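Local coordinates for protein GH5 (Bacteroidetes bacterium AC2a, PDB 4YHE) that probably hydrolyses beta-1,4-glucan chains as a family 5 glycoside hydrolase of the cellulase type, built on a beta/alpha barrel, at residues K40-Q45 / L81-E86; N22-H27 / S32-W37; M90-G95 / G154-F159; M12-G17 / G95-I100. One frame throughout, in Å; residues are numbered along the deposited sequence.

Overall arrangement
The four contacts lie in or around one eight-stranded parallel beta/alpha barrel. Contact 4 lies nearest the middle of the chain, about 11 Å between centres, and is almost wholly apolar: the turn between helix 6-13 and strand 16-20 meets strand 97-101 through methionine and isoleucines. Contact 3, about 8 Å from it between centres, is a surface ring stack; the two share Gly-95, and strands 97-101 and 157-160 are neighbours in the sheet. Contact 1 uses the same helix 78-93 as contact 3 but is polar, resting on one arginine. Contact 2, partly buried, is local to the loops after the first barrel strand; it touches contact 1 through the salt bridge between Arg-83 NE and Glu-34 OE1.

Contact 1 (K40-Q45 / L81-E86)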
loop_
_atom_site.group_PDB
_atom_site.type_symbol
_atom_site.label_atom_id
_atom_site.label_comp_id
_atom_site.label_asym_id
_atom_site.label_seq_id
_atom_site.Cartn_x
_atom_site.Cartn_y
_atom_site.Cartn_z
ATOM N N LYS A 40 -13.264 -15.150 -2.190
ATOM C CA LYS A 40 -13.005 -16.172 -3.179
ATOM C C LYS A 40 -11.762 -15.846 -3.992
ATOM O O LYS A 40 -11.319 -14.686 -4.064
ATOM C CB LYS A 40 -14.241 -16.420 -4.043
ATOM C CG LYS A 40 -15.400 -16.941 -3.200
ATOM C CD LYS A 40 -16.619 -17.324 -4.024
ATOM C CE LYS A 40 -17.740 -17.873 -3.123
ATOM N NZ LYS A 40 -18.082 -17.092 -1.893
ATOM N N ALA A 41 -11.207 -16.864 -4.630
ATOM C CA ALA A 41 -9.927 -16.706 -5.323
ATOM C C ALA A 41 -10.082 -15.785 -6.537
ATOM O O ALA A 41 -11.134 -15.790 -7.163
ATOM C CB ALA A 41 -9.374 -18.057 -5.752
ATOM N N ALA A 42 -9.026 -15.034 -6.867
ATOM C CA ALA A 42 -9.114 -14.096 -7.977
ATOM C C ALA A 42 -9.066 -14.838 -9.299
ATOM O O ALA A 42 -8.503 -15.927 -9.395
ATOM C CB ALA A 42 -8.021 -13.056 -7.879
ATOM N N THR A 43 -9.678 -14.246 -10.322
ATOM C CA THR A 43 -9.685 -14.827 -11.643
ATOM C C THR A 43 -9.258 -13.771 -12.641
ATOM O O THR A 43 -9.060 -12.623 -12.290
ATOM C CB THR A 43 -11.109 -15.317 -12.041
ATOM O OG1 THR A 43 -12.042 -14.216 -12.181
ATOM C CG2 THR A 43 -11.624 -16.294 -11.030
ATOM N N GLN A 44 -9.097 -14.149 -13.898
ATOM C CA GLN A 44 -8.840 -13.120 -14.923
ATOM C C GLN A 44 -9.881 -12.032 -14.940
ATOM O O GLN A 44 -9.565 -10.877 -15.208
ATOM C CB GLN A 44 -8.794 -13.742 -16.327
ATOM C CG GLN A 44 -8.251 -12.799 -17.404
ATOM C CD GLN A 44 -6.833 -12.310 -17.117
ATOM O OE1 GLN A 44 -5.902 -13.102 -16.962
ATOM N NE2 GLN A 44 -6.666 -10.988 -17.052
ATOM N N GLN A 45 -11.136 -12.407 -14.723
ATOM C CA GLN A 45 -12.248 -11.470 -14.731
ATOM C C GLN A 45 -12.071 -10.397 -13.634
ATOM O O GLN A 45 -12.469 -9.245 -13.811
ATOM C CB GLN A 45 -13.582 -12.221 -14.571
ATOM C CG GLN A 45 -14.010 -13.065 -15.794
ATOM C CD GLN A 45 -13.037 -14.198 -16.161
ATOM O OE1 GLN A 45 -12.746 -15.128 -15.356
ATOM N NE2 GLN A 45 -12.515 -14.130 -17.397
ATOM N N LEU A 81 4.339 -19.870 -4.819
ATOM C CA LEU A 81 5.008 -18.961 -5.738
ATOM C C LEU A 81 4.343 -19.004 -7.131
ATOM O O LEU A 81 4.205 -17.983 -7.787
ATOM C CB LEU A 81 6.502 -19.288 -5.814
ATOM C CG LEU A 81 7.390 -18.352 -6.622
ATOM C CD1 LEU A 81 7.218 -16.917 -6.162
ATOM C CD2 LEU A 81 8.845 -18.757 -6.471
ATOM N N ASP A 82 3.885 -20.182 -7.548
ATOM C CA ASP A 82 3.121 -20.361 -8.799
ATOM C C ASP A 82 1.860 -19.508 -8.854
ATOM O O ASP A 82 1.533 -18.922 -9.888
ATOM C CB ASP A 82 2.681 -21.841 -8.987
ATOM C CG ASP A 82 3.808 -22.801 -9.426
ATOM O OD1 ASP A 82 4.911 -22.387 -9.786
ATOM O OD2 ASP A 82 3.568 -24.022 -9.391
ATOM N N ARG A 83 1.125 -19.468 -7.744
ATOM C CA ARG A 83 -0.111 -18.703 -7.688
ATOM C C ARG A 83 0.171 -17.205 -7.750
ATOM O O ARG A 83 -0.504 -16.480 -8.483
ATOM C CB ARG A 83 -0.898 -19.062 -6.434
ATOM C CG ARG A 83 -2.187 -18.306 -6.237
ATOM C CD ARG A 83 -3.147 -18.469 -7.402
ATOM N NE ARG A 83 -4.429 -17.825 -7.111
ATOM C CZ ARG A 83 -5.361 -17.572 -8.025
ATOM N NH1 ARG A 83 -5.164 -17.923 -9.283
ATOM N NH2 ARG A 83 -6.499 -17.003 -7.683
ATOM N N VAL A 84 1.185 -16.757 -7.012
ATOM C CA VAL A 84 1.637 -15.366 -7.103
ATOM C C VAL A 84 1.998 -15.051 -8.560
ATOM O O VAL A 84 1.519 -14.045 -9.114
ATOM C CB VAL A 84 2.833 -15.043 -6.190
ATOM C CG1 VAL A 84 3.259 -13.584 -6.393
ATOM C CG2 VAL A 84 2.484 -15.286 -4.742
ATOM N N ASP A 85 2.772 -15.953 -9.186
ATOM C CA ASP A 85 3.153 -15.838 -10.612
ATOM C C ASP A 85 1.932 -15.725 -11.508
ATOM O O ASP A 85 1.874 -14.865 -12.393
ATOM C CB ASP A 85 4.001 -17.074 -11.006
ATOM C CG ASP A 85 4.760 -16.924 -12.324
ATOM O OD1 ASP A 85 4.509 -16.010 -13.132
ATOM O OD2 ASP A 85 5.639 -17.799 -12.530
ATOM N N GLU A 86 0.948 -16.585 -11.275
ATOM C CA GLU A 86 -0.276 -16.580 -12.096
ATOM C C GLU A 86 -1.074 -15.292 -11.961
ATOM O O GLU A 86 -1.518 -14.707 -12.960
ATOM C CB GLU A 86 -1.179 -17.782 -11.752
ATOM C CG GLU A 86 -0.732 -19.091 -12.393
ATOM C CD GLU A 86 -1.656 -19.583 -13.528
ATOM O OE1 GLU A 86 -2.915 -19.554 -13.392
ATOM O OE2 GLU A 86 -1.107 -20.034 -14.560
HETATM O O HOH W 1 -7.742 -18.417 -10.348
#
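Residues 40-43 run as an irregular chain into the start of helix 44-53, while 81-86 are fully helical, as the backbone bond from Asp-85 N to Leu-81 O (2.9 Å) attests. The two backbones stay well apart, and Arg-83 spans the interval to Ala-41 and Ala-42, tying helix 78-93 to the loop leading into helix 44-53, two helices on the outside of the beta/alpha barrel. Its CG stands opposite the backbone N (chi1 178°), and after a bend at chi2 the rest of the chain runs out straight, carrying the guanidinium to the loop. There NH2 donates to Ala-42 O over 2.8 Å at an N-H...O angle of 161°, with the oxygen close to the guanidinium plane. A water closes a second path, its oxygen 2.8 Å from Arg-83 NH1, from which it accepts, and 2.8 Å from Ala-42 O, to which it donates. The methyl CB of Ala-41 comes within 3.6 Å of Arg-83 NH2, obliquely to the flat group. Outside the pair, Arg-83 NE forms a salt bridge with Glu-34, which also accepts from Ala-42 N. Two direct partners and one water thus fix the rotation of the guanidinium, and the nearby carboxylate probably stabilises its positive charge.

Contact 2 (N22-H27 / S32-W37)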
loop_
_atom_site.group_PDB
_atom_site.type_symbol
_atom_site.label_atom_id
_atom_site.label_comp_id
_atom_site.label_asym_id
_atom_site.label_seq_id
_atom_site.Cartn_x
_atom_site.Cartn_y
_atom_site.Cartn_z
ATOM N N ASN A 22 -6.839 -8.749 1.885
ATOM C CA ASN A 22 -7.404 -9.870 2.644
ATOM C C ASN A 22 -7.546 -11.099 1.727
ATOM O O ASN A 22 -8.548 -11.832 1.776
ATOM C CB ASN A 22 -8.755 -9.532 3.307
ATOM C CG ASN A 22 -8.629 -8.658 4.552
ATOM O OD1 ASN A 22 -7.605 -8.016 4.809
ATOM N ND2 ASN A 22 -9.713 -8.609 5.329
ATOM N N GLN A 23 -6.494 -11.333 0.942
ATOM C CA GLN A 23 -6.454 -12.325 -0.096
ATOM C C GLN A 23 -5.175 -13.183 0.021
ATOM O O GLN A 23 -5.090 -14.030 0.981
ATOM C CB GLN A 23 -6.575 -11.607 -1.454
ATOM C CG GLN A 23 -6.847 -12.542 -2.610
ATOM C CD GLN A 23 -8.325 -12.684 -2.959
ATOM O OE1 GLN A 23 -9.197 -11.937 -2.493
ATOM N NE2 GLN A 23 -8.606 -13.653 -3.801
ATOM N N MET A 24 -4.160 -12.982 -0.836
ATOM C CA MET A 24 -2.890 -13.694 -0.658
ATOM C C MET A 24 -2.186 -13.315 0.649
ATOM O O MET A 24 -1.271 -14.008 1.072
ATOM C CB MET A 24 -1.940 -13.527 -1.824
ATOM C CG MET A 24 -2.441 -14.050 -3.152
ATOM S SD MET A 24 -2.718 -15.844 -3.203
ATOM C CE MET A 24 -1.019 -16.374 -3.422
ATOM N N ASP A 25 -2.614 -12.216 1.267
ATOM C CA ASP A 25 -2.095 -11.787 2.564
ATOM C C ASP A 25 -2.790 -12.449 3.778
ATOM O O ASP A 25 -2.277 -12.353 4.893
ATOM C CB ASP A 25 -2.168 -10.252 2.689
ATOM C CG ASP A 25 -3.515 -9.659 2.185
ATOM O OD1 ASP A 25 -4.006 -10.043 1.088
ATOM O OD2 ASP A 25 -4.060 -8.774 2.858
ATOM N N ALA A 26 -3.948 -13.076 3.563
ATOM C CA ALA A 26 -4.780 -13.606 4.635
ATOM C C ALA A 26 -4.069 -14.821 5.243
ATOM O O ALA A 26 -3.447 -15.610 4.526
ATOM C CB ALA A 26 -6.120 -14.035 4.088
ATOM N N HIS A 27 -4.167 -14.968 6.551
ATOM C CA HIS A 27 -3.483 -16.048 7.224
ATOM C C HIS A 27 -4.136 -16.351 8.557
ATOM O O HIS A 27 -4.845 -15.537 9.125
ATOM C CB HIS A 27 -2.051 -15.657 7.492
ATOM C CG HIS A 27 -1.935 -14.459 8.382
ATOM N ND1 HIS A 27 -1.721 -14.567 9.738
ATOM C CD2 HIS A 27 -2.047 -13.134 8.123
ATOM C CE1 HIS A 27 -1.699 -13.360 10.277
ATOM N NE2 HIS A 27 -1.895 -12.473 9.318
ATOM N N SER A 32 -0.542 -18.643 5.355
ATOM C CA SER A 32 -1.421 -17.868 4.479
ATOM C C SER A 32 -2.169 -18.777 3.519
ATOM O O SER A 32 -1.672 -19.852 3.133
ATOM C CB SER A 32 -0.652 -16.775 3.725
ATOM O OG SER A 32 0.465 -17.293 3.056
ATOM N N TYR A 33 -3.400 -18.375 3.205
ATOM C CA TYR A 33 -4.263 -19.081 2.258
ATOM C C TYR A 33 -5.141 -18.017 1.582
ATOM O O TYR A 33 -5.726 -17.149 2.266
ATOM C CB TYR A 33 -5.191 -20.114 2.934
ATOM C CG TYR A 33 -4.768 -20.704 4.290
ATOM C CD1 TYR A 33 -4.995 -20.000 5.484
ATOM C CD2 TYR A 33 -4.239 -21.997 4.387
ATOM C CE1 TYR A 33 -4.652 -20.537 6.710
ATOM C CE2 TYR A 33 -3.904 -22.553 5.617
ATOM C CZ TYR A 33 -4.102 -21.806 6.785
ATOM O OH TYR A 33 -3.760 -22.320 8.036
ATOM N N GLU A 34 -5.251 -18.091 0.270
ATOM C CA GLU A 34 -5.913 -17.042 -0.490
ATOM C C GLU A 34 -7.340 -16.793 0.007
ATOM O O GLU A 34 -7.777 -15.647 0.096
ATOM C CB GLU A 34 -5.934 -17.373 -1.973
ATOM C CG GLU A 34 -6.393 -16.196 -2.795
ATOM C CD GLU A 34 -6.315 -16.448 -4.276
ATOM O OE1 GLU A 34 -5.819 -17.509 -4.684
ATOM O OE2 GLU A 34 -6.794 -15.581 -5.027
ATOM N N THR A 35 -8.081 -17.879 0.279
ATOM C CA THR A 35 -9.470 -17.786 0.751
ATOM C C THR A 35 -9.645 -17.734 2.274
ATOM O O THR A 35 -10.779 -17.795 2.771
ATOM C CB THR A 35 -10.336 -18.953 0.211
ATOM O OG1 THR A 35 -9.867 -20.208 0.734
ATOM C CG2 THR A 35 -10.325 -18.989 -1.305
ATOM N N GLY A 36 -8.547 -17.600 3.004
ATOM C CA GLY A 36 -8.537 -17.734 4.447
ATOM C C GLY A 36 -9.392 -16.740 5.211
ATOM O O GLY A 36 -9.861 -17.040 6.325
ATOM N N TRP A 37 -9.549 -15.530 4.659
ATOM C CA TRP A 37 -10.397 -14.514 5.263
ATOM C C TRP A 37 -11.667 -14.275 4.506
ATOM O O TRP A 37 -12.272 -13.246 4.664
ATOM C CB TRP A 37 -9.611 -13.213 5.504
ATOM C CG TRP A 37 -8.563 -13.356 6.599
ATOM C CD1 TRP A 37 -8.471 -14.371 7.533
ATOM C CD2 TRP A 37 -7.474 -12.466 6.870
ATOM N NE1 TRP A 37 -7.378 -14.165 8.346
ATOM C CE2 TRP A 37 -6.759 -12.999 7.976
ATOM C CE3 TRP A 37 -7.026 -11.269 6.284
ATOM C CZ2 TRP A 37 -5.627 -12.377 8.511
ATOM C CZ3 TRP A 37 -5.897 -10.657 6.802
ATOM C CH2 TRP A 37 -5.209 -11.213 7.927
HETATM O O HOH W 2 -9.518 -14.442 1.965
#
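Backbone hydrogen bonding joins the two segments where Tyr-33 N donates to Ala-26 O at 3.1 Å, beside the antiparallel non-hydrogen-bonded pair His-27 and Ser-32, at the base of the small hairpin 27-28/31-32 in the loop after barrel strand 16-20. Type I turns bend each segment (Gln-23 to Ala-26, Tyr-33 to Gly-36). At the other end of the contact a water bridges Asn-22 O, Glu-34 O and Trp-37 N. Among polar side chains, Glu-34 CG lies anti to the backbone N (chi1 -170°), and the extended chain carries the carboxylate alongside the Gln-23 amide; Gln-23 NE2 reaches Glu-34 OE2 on its anti side at 2.9 Å and 167°, the acceptor lying in the amide plane. Gln-23 NE2 also bonds to Lys-40 O, and Gln-23 OE1 to His-348. Aromatic packing centres on Trp-37. Ala-26 CA sits 3.6 Å from the centroid of its six-membered ring, a CH-pi contact, and Ala-26 CB lies 3.5 Å from Trp-37 CD2. The His-27 ring meets the indole obliquely, planes 50° apart, while Asn-22 CG comes to its edge, 3.5 Å from Trp-37 CE3. With Arg-83 at its other oxygen, the Glu-34 carboxylate is held on both, consistent with a stable negative charge.

Contact 3 (M90-G95 / G154-F159)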
loop_
_atom_site.group_PDB
_atom_site.type_symbol
_atom_site.label_atom_id
_atom_site.label_comp_id
_atom_site.label_asym_id
_atom_site.label_seq_id
_atom_site.Cartn_x
_atom_site.Cartn_y
_atom_site.Cartn_z
ATOM N N MET A 90 -2.059 -12.568 -14.828
ATOM C CA MET A 90 -3.439 -12.142 -15.132
ATOM C C MET A 90 -3.558 -10.617 -15.142
ATOM O O MET A 90 -4.167 -10.020 -16.044
ATOM C CB MET A 90 -4.446 -12.697 -14.119
ATOM C CG MET A 90 -4.579 -14.211 -14.058
ATOM S SD MET A 90 -5.679 -14.682 -12.708
ATOM C CE MET A 90 -5.759 -16.467 -12.860
ATOM N N ALA A 91 -2.988 -9.988 -14.109
ATOM C CA ALA A 91 -2.955 -8.534 -14.013
ATOM C C ALA A 91 -2.281 -7.896 -15.247
ATOM O O ALA A 91 -2.793 -6.915 -15.801
ATOM C CB ALA A 91 -2.218 -8.120 -12.748
ATOM N N HIS A 92 -1.150 -8.469 -15.660
ATOM C CA HIS A 92 -0.394 -7.988 -16.821
ATOM C C HIS A 92 -1.217 -8.141 -18.077
ATOM O O HIS A 92 -1.267 -7.238 -18.928
ATOM C CB HIS A 92 0.922 -8.750 -16.963
ATOM C CG HIS A 92 1.783 -8.291 -18.104
ATOM N ND1 HIS A 92 2.058 -6.960 -18.352
ATOM C CD2 HIS A 92 2.461 -8.999 -19.046
ATOM C CE1 HIS A 92 2.840 -6.867 -19.416
ATOM N NE2 HIS A 92 3.106 -8.090 -19.848
ATOM N N LYS A 93 -1.896 -9.273 -18.191
ATOM C CA LYS A 93 -2.818 -9.486 -19.309
ATOM C C LYS A 93 -3.889 -8.419 -19.364
ATOM O O LYS A 93 -4.333 -8.038 -20.446
ATOM C CB LYS A 93 -3.439 -10.873 -19.189
ATOM C CG LYS A 93 -4.266 -11.326 -20.373
ATOM C CD LYS A 93 -4.477 -12.841 -20.271
ATOM C CE LYS A 93 -5.540 -13.335 -21.235
ATOM N NZ LYS A 93 -5.300 -12.885 -22.633
ATOM N N ALA A 94 -4.328 -7.916 -18.206
ATOM C CA ALA A 94 -5.286 -6.841 -18.193
ATOM C C ALA A 94 -4.702 -5.422 -18.434
ATOM O O ALA A 94 -5.448 -4.449 -18.421
ATOM C CB ALA A 94 -6.086 -6.872 -16.896
ATOM N N GLY A 95 -3.384 -5.312 -18.577
ATOM C CA GLY A 95 -2.731 -4.025 -18.777
ATOM C C GLY A 95 -2.385 -3.217 -17.531
ATOM O O GLY A 95 -2.092 -2.042 -17.629
ATOM N N GLY A 154 9.332 -7.331 -16.929
ATOM C CA GLY A 154 9.875 -5.987 -16.998
ATOM C C GLY A 154 9.296 -5.011 -15.997
ATOM O O GLY A 154 8.848 -5.412 -14.897
ATOM N N GLU A 155 9.316 -3.728 -16.355
ATOM C CA GLU A 155 9.126 -2.680 -15.331
ATOM C C GLU A 155 7.662 -2.401 -14.979
ATOM O O GLU A 155 7.393 -1.571 -14.122
ATOM C CB GLU A 155 9.915 -1.402 -15.648
ATOM C CG GLU A 155 9.330 -0.517 -16.719
ATOM C CD GLU A 155 10.136 0.771 -16.917
ATOM O OE1 GLU A 155 11.394 0.790 -16.755
ATOM O OE2 GLU A 155 9.482 1.765 -17.255
ATOM N N TRP A 156 6.729 -3.065 -15.678
ATOM C CA TRP A 156 5.333 -3.112 -15.265
ATOM C C TRP A 156 5.171 -3.866 -13.929
ATOM O O TRP A 156 4.161 -3.681 -13.281
ATOM C CB TRP A 156 4.411 -3.740 -16.333
ATOM C CG TRP A 156 4.838 -5.099 -16.757
ATOM C CD1 TRP A 156 5.638 -5.417 -17.828
ATOM C CD2 TRP A 156 4.518 -6.340 -16.110
ATOM N NE1 TRP A 156 5.842 -6.774 -17.873
ATOM C CE2 TRP A 156 5.159 -7.368 -16.843
ATOM C CE3 TRP A 156 3.746 -6.682 -14.985
ATOM C CZ2 TRP A 156 5.050 -8.711 -16.494
ATOM C CZ3 TRP A 156 3.640 -8.024 -14.640
ATOM C CH2 TRP A 156 4.291 -9.021 -15.386
ATOM N N LEU A 157 6.151 -4.668 -13.532
ATOM C CA LEU A 157 6.132 -5.401 -12.247
ATOM C C LEU A 157 7.058 -4.701 -11.235
ATOM O O LEU A 157 8.260 -4.602 -11.458
ATOM C CB LEU A 157 6.561 -6.856 -12.437
ATOM C CG LEU A 157 6.655 -7.738 -11.177
ATOM C CD1 LEU A 157 5.308 -7.777 -10.470
ATOM C CD2 LEU A 157 7.124 -9.138 -11.496
ATOM N N VAL A 158 6.464 -4.221 -10.137
ATOM C CA VAL A 158 7.149 -3.500 -9.060
ATOM C C VAL A 158 7.251 -4.409 -7.839
ATOM O O VAL A 158 6.294 -5.115 -7.513
ATOM C CB VAL A 158 6.346 -2.243 -8.651
ATOM C CG1 VAL A 158 6.985 -1.519 -7.463
ATOM C CG2 VAL A 158 6.140 -1.273 -9.814
ATOM N N PHE A 159 8.408 -4.429 -7.200
ATOM C CA PHE A 159 8.563 -5.124 -5.936
ATOM C C PHE A 159 8.517 -4.088 -4.808
ATOM O O PHE A 159 9.246 -3.087 -4.858
ATOM C CB PHE A 159 9.901 -5.854 -5.832
ATOM C CG PHE A 159 10.068 -7.023 -6.764
ATOM C CD1 PHE A 159 9.014 -7.559 -7.468
ATOM C CD2 PHE A 159 11.316 -7.606 -6.903
ATOM C CE1 PHE A 159 9.209 -8.633 -8.313
ATOM C CE2 PHE A 159 11.527 -8.692 -7.740
ATOM C CZ PHE A 159 10.467 -9.206 -8.448
#
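Helix 78-93 ends in 90-95 with a Schellman motif at Gly-95, whereas 154-157 form a type I turn leading into strand 157-160; the closest CA atoms, those of His-92 and Trp-156, are 7.7 Å apart. That separation is filled by the side chains of His-92 and Trp-156, which carry the contact. Their rings form an offset stack: the imidazole and the five-membered ring of the indole have centroids 3.7 Å apart and planes only 8° from parallel. His-92 ND1 stands over the centre of the indole, and His-92 CE1 comes to 3.4 Å from Trp-156 NE1. Conversely, Trp-156 CE2 lies over the centre of the imidazole. Trp-156 reaches this place with CG held between its own backbone N and carbonyl carbon (chi1 55°), which turns the indole toward the helix. Nearer the helix, His-92 CB sits over the six-membered ring, 3.8 Å from its centroid, as a CH-pi contact. Leu-157 CB lies over the opposite face of the indole, toward its rim, and Val-88 of the same helix also touches Trp-156. Backbone bonds tie Trp-156 and Val-158 to Val-98. The stack is a surface packing between a barrel helix and the turn entering a strand of the beta/alpha (TIM) barrel.

Contact 4 (M12-G17 / G95-I100); sequences MSMGIG and GLIVII
Met-14 and Ile-97 are brought together by matching first torsions: Met-14 CG lies opposite its carbonyl carbon (chi1 -61°), and Ile-97 CG1 does the same (chi1 -70°), which puts Ile-97 CG2 opposite the backbone N. The two side chains then cross at about a right angle, with Met-14 CG 3.8 Å from Ile-97 CG2. The thioether sulfur sits over the gap between two methyls, Met-14 SD being 3.9 Å from Ile-97 CG2 and 4.0 Å from Ile-99 CD1. Met-14, just after helix 6-13 and ahead of strand 16-20, thus packs on the inward side chains of strand 97-101 near its start; Val-98, between the two isoleucines, points the other way, to Ala-91 of helix 78-93. The delta methyl of Ile-97 meets Ser-13 tightly: Ile-97 CD1 is 3.2 Å from Ser-13 OG and 3.5 Å from Ser-13 O. The polar need of the serine hydroxyl is met by Phe-10 O in helix 6-13. Gly-15 follows with positive phi, after its N has bonded to Met-12 O, and lets the chain turn into strand 16-20, while Met-14 O bonds to Ser-57 on the strand between. No hydrogen bond crosses the pair of segments. Cohesion here probably rests on dispersion and the removal of apolar surface from water, joining the end of the N-terminal helix to the third strand of the barrel.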
loop_
_atom_site.group_PDB
_atom_site.type_symbol
_atom_site.label_atom_id
_atom_site.label_comp_id
_atom_site.label_asym_id
_atom_site.label_seq_id
_atom_site.Cartn_x
_atom_site.Cartn_y
_atom_site.Cartn_z
ATOM N N MET A 12 3.604 8.240 -11.426
ATOM C CA MET A 12 2.305 8.753 -11.855
ATOM C C MET A 12 1.511 7.810 -12.726
ATOM O O MET A 12 0.291 7.870 -12.740
ATOM C CB MET A 12 2.428 10.076 -12.594
ATOM C CG MET A 12 2.319 11.253 -11.679
ATOM S SD MET A 12 2.446 12.719 -12.672
ATOM C CE MET A 12 0.744 13.137 -12.879
ATOM N N SER A 13 2.210 6.937 -13.426
ATOM C CA SER A 13 1.589 5.998 -14.367
ATOM C C SER A 13 0.770 4.955 -13.633
ATOM O O SER A 13 -0.097 4.321 -14.235
ATOM C CB SER A 13 2.652 5.351 -15.274
ATOM O OG SER A 13 3.333 4.274 -14.664
ATOM N N MET A 14 1.050 4.765 -12.321
ATOM C CA MET A 14 0.211 3.906 -11.502
ATOM C C MET A 14 -1.159 4.477 -11.211
ATOM O O MET A 14 -2.057 3.723 -10.782
ATOM C CB MET A 14 0.951 3.507 -10.207
ATOM C CG MET A 14 2.205 2.731 -10.517
ATOM S SD MET A 14 2.925 1.823 -9.133
ATOM C CE MET A 14 3.145 3.130 -7.970
ATOM N N GLY A 15 -1.335 5.795 -11.431
ATOM C CA GLY A 15 -2.582 6.470 -11.270
ATOM C C GLY A 15 -3.301 6.199 -9.945
ATOM O O GLY A 15 -2.687 6.312 -8.855
ATOM N N ILE A 16 -4.592 5.882 -10.054
ATOM C CA ILE A 16 -5.338 5.261 -8.976
ATOM C C ILE A 16 -5.364 3.737 -9.269
ATOM O O ILE A 16 -5.732 3.286 -10.346
ATOM C CB ILE A 16 -6.755 5.846 -8.793
ATOM C CG1 ILE A 16 -6.677 7.333 -8.463
ATOM C CG2 ILE A 16 -7.551 5.069 -7.744
ATOM C CD1 ILE A 16 -5.937 7.663 -7.168
ATOM N N GLY A 17 -4.901 2.960 -8.303
ATOM C CA GLY A 17 -4.941 1.520 -8.367
ATOM C C GLY A 17 -5.784 0.925 -7.244
ATOM O O GLY A 17 -6.538 1.638 -6.536
ATOM N N GLY A 95 -3.384 -5.312 -18.577
ATOM C CA GLY A 95 -2.731 -4.025 -18.777
ATOM C C GLY A 95 -2.385 -3.217 -17.531
ATOM O O GLY A 95 -2.092 -2.042 -17.629
ATOM N N LEU A 96 -2.373 -3.861 -16.369
ATOM C CA LEU A 96 -2.129 -3.166 -15.095
ATOM C C LEU A 96 -0.667 -3.227 -14.702
ATOM O O LEU A 96 0.023 -4.211 -14.962
ATOM C CB LEU A 96 -2.978 -3.796 -13.978
ATOM C CG LEU A 96 -4.479 -3.833 -14.201
ATOM C CD1 LEU A 96 -5.156 -4.811 -13.269
ATOM C CD2 LEU A 96 -5.053 -2.435 -14.059
ATOM N N ILE A 97 -0.189 -2.151 -14.086
ATOM C CA ILE A 97 1.082 -2.168 -13.381
ATOM C C ILE A 97 0.810 -2.956 -12.090
ATOM O O ILE A 97 -0.271 -2.833 -11.511
ATOM C CB ILE A 97 1.555 -0.734 -13.102
ATOM C CG1 ILE A 97 1.973 -0.085 -14.425
ATOM C CG2 ILE A 97 2.710 -0.716 -12.117
ATOM C CD1 ILE A 97 1.920 1.424 -14.437
ATOM N N VAL A 98 1.778 -3.729 -11.652
ATOM C CA VAL A 98 1.560 -4.706 -10.568
ATOM C C VAL A 98 2.598 -4.524 -9.495
ATOM O O VAL A 98 3.769 -4.436 -9.807
ATOM C CB VAL A 98 1.670 -6.155 -11.105
ATOM C CG1 VAL A 98 1.513 -7.203 -9.983
ATOM C CG2 VAL A 98 0.664 -6.378 -12.222
ATOM N N ILE A 99 2.172 -4.465 -8.232
ATOM C CA ILE A 99 3.083 -4.464 -7.095
ATOM C C ILE A 99 2.856 -5.743 -6.280
ATOM O O ILE A 99 1.710 -6.088 -6.002
ATOM C CB ILE A 99 2.769 -3.260 -6.163
ATOM C CG1 ILE A 99 2.823 -1.954 -6.934
ATOM C CG2 ILE A 99 3.713 -3.179 -4.983
ATOM C CD1 ILE A 99 2.191 -0.794 -6.169
ATOM N N ILE A 100 3.930 -6.438 -5.922
ATOM C CA ILE A 100 3.877 -7.543 -4.949
ATOM C C ILE A 100 4.830 -7.222 -3.829
ATOM O O ILE A 100 5.709 -6.392 -3.999
ATOM C CB ILE A 100 4.234 -8.901 -5.571
ATOM C CG1 ILE A 100 5.639 -8.895 -6.237
ATOM C CG2 ILE A 100 3.166 -9.263 -6.593
ATOM C CD1 ILE A 100 6.118 -10.273 -6.640
#